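Local coordinates for protein acyl-coa oxidase (Arabidopsis thaliana, PDB 1W07) that oxidises long- and medium-chain acyl-CoAs to 2-trans-enoyl-CoAs with FAD and molecular oxygen, releasing hydrogen peroxide in peroxisomal fatty acid beta-oxidation, at residues I4-D9 / D622-P627. The protein carries 1 engineered substitution. Sequence-based numbering, arbitrary orientation. Where two conformers were deposited one is given.
With PT (platinum (II) ion), chain L.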
# COMPACT_ATOMS: atom_id res chain seq x y z
N ILE B 4 15.79 19.30 -23.68
CA ILE B 4 16.46 19.90 -22.55
C ILE B 4 16.40 18.99 -21.32
O ILE B 4 15.38 18.35 -21.06
CB ILE B 4 15.83 21.27 -22.19
CG1 ILE B 4 15.80 22.17 -23.43
CG2 ILE B 4 16.63 21.92 -21.07
CD1 ILE B 4 17.14 22.37 -24.13
N ASP B 5 17.49 18.95 -20.56
CA ASP B 5 17.57 18.16 -19.34
C ASP B 5 17.35 19.05 -18.12
O ASP B 5 18.29 19.71 -17.66
CB ASP B 5 18.93 17.47 -19.23
CG ASP B 5 19.06 16.63 -17.98
OD1 ASP B 5 18.05 16.52 -17.25
OD2 ASP B 5 20.15 16.08 -17.73
N HIS B 6 16.13 19.07 -17.59
CA HIS B 6 15.81 19.89 -16.43
C HIS B 6 16.49 19.47 -15.15
O HIS B 6 16.45 20.20 -14.15
CB HIS B 6 14.31 19.91 -16.19
CG HIS B 6 13.54 20.42 -17.36
ND1 HIS B 6 13.39 19.70 -18.52
CD2 HIS B 6 12.91 21.60 -17.56
CE1 HIS B 6 12.70 20.41 -19.39
NE2 HIS B 6 12.40 21.57 -18.84
N LEU B 7 17.11 18.30 -15.16
CA LEU B 7 17.81 17.80 -13.98
C LEU B 7 19.32 17.92 -14.18
O LEU B 7 20.10 17.36 -13.42
CB LEU B 7 17.41 16.34 -13.71
CG LEU B 7 15.99 16.13 -13.13
CD1 LEU B 7 15.53 14.66 -13.25
CD2 LEU B 7 16.00 16.61 -11.67
N ALA B 8 19.72 18.66 -15.21
CA ALA B 8 21.14 18.81 -15.52
C ALA B 8 21.97 19.28 -14.34
O ALA B 8 23.04 18.74 -14.09
CB ALA B 8 21.34 19.76 -16.70
N ASP B 9 21.47 20.28 -13.62
CA ASP B 9 22.18 20.81 -12.46
C ASP B 9 22.29 19.76 -11.36
O ASP B 9 23.32 19.63 -10.71
CB ASP B 9 21.46 22.06 -11.92
CG ASP B 9 22.19 22.68 -10.75
OD1 ASP B 9 23.40 22.95 -10.89
OD2 ASP B 9 21.56 22.90 -9.69
N ASP B 622 14.66 13.31 -18.30
CA ASP B 622 14.89 14.74 -18.49
C ASP B 622 14.13 15.68 -17.56
O ASP B 622 14.27 16.90 -17.67
CB ASP B 622 14.61 15.12 -19.95
CG ASP B 622 13.16 14.89 -20.36
OD1 ASP B 622 12.29 14.81 -19.47
OD2 ASP B 622 12.89 14.81 -21.57
N GLY B 623 13.34 15.12 -16.65
CA GLY B 623 12.59 15.95 -15.73
C GLY B 623 11.54 16.86 -16.33
O GLY B 623 11.10 17.80 -15.67
N ASN B 624 11.12 16.60 -17.57
CA ASN B 624 10.11 17.42 -18.25
C ASN B 624 8.72 16.87 -17.87
O ASN B 624 7.96 16.41 -18.70
CB ASN B 624 10.35 17.36 -19.77
CG ASN B 624 9.58 18.42 -20.54
OD1 ASN B 624 9.36 19.52 -20.03
ND2 ASN B 624 9.18 18.10 -21.76
N VAL B 625 8.41 16.95 -16.58
CA VAL B 625 7.18 16.41 -16.02
C VAL B 625 5.84 17.05 -16.40
O VAL B 625 4.97 16.40 -17.00
CB VAL B 625 7.26 16.38 -14.45
CG1 VAL B 625 6.02 15.73 -13.85
CG2 VAL B 625 8.50 15.62 -14.02
N TYR B 626 5.67 18.31 -16.04
CA TYR B 626 4.40 18.96 -16.27
C TYR B 626 3.91 18.92 -17.70
O TYR B 626 2.76 18.57 -17.95
CB TYR B 626 4.47 20.39 -15.72
CG TYR B 626 4.76 20.41 -14.23
CD1 TYR B 626 5.70 21.29 -13.70
CD2 TYR B 626 4.12 19.53 -13.35
CE1 TYR B 626 6.00 21.30 -12.33
CE2 TYR B 626 4.42 19.52 -11.98
CZ TYR B 626 5.36 20.41 -11.48
OH TYR B 626 5.68 20.40 -10.14
N PRO B 627 4.77 19.28 -18.66
CA PRO B 627 4.30 19.24 -20.04
C PRO B 627 3.87 17.83 -20.44
O PRO B 627 2.88 17.66 -21.14
CB PRO B 627 5.51 19.74 -20.83
CG PRO B 627 6.14 20.71 -19.87
CD PRO B 627 6.07 19.96 -18.56
PT PT L . 12.15 22.92 -20.86
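His6 grips the backbone carbonyl of Asp622 with two bent hydrogen bonds (N-H...O near 142° in both): its own N reaches Asp622 O at 2.9 Å and its ring ND1 reaches the same Asp622 O at 3.1 Å, from opposite faces of the carbonyl plane. With CG beside the backbone N (chi1 -58°), ND1 swings round to this shared oxygen, which lies at the ring's edge, near its plane. The ND1 bond helps set the ring's rotation, leaving His6 NE2 to bind a platinum ion at 2.4 Å, probably a crystallographic heavy-atom additive. The Asn624 amide lies almost parallel to the imidazole, planes 3° apart, but meets it obliquely, Asn624 OD1 3.5 Å from His6 CE1. Leu7 CD1 lies against Gly623 CA at 4.1 Å; Gly623 has positive phi and, lacking a side chain, can lie close to His6 and Leu7. Each segment is braced by an Asx turn: Asp5 OD1 accepts Leu7 N, and Asp622 OD1 accepts Asn624 N. The contact joins the N-terminal tail to the start of helix 625-635, where Tyr626 hydrogen-bonds FAD-binding Arg310 and packs on Thr170 of the second subunit; Leu7 and Val625 both pack on Val309 of helix 278-309.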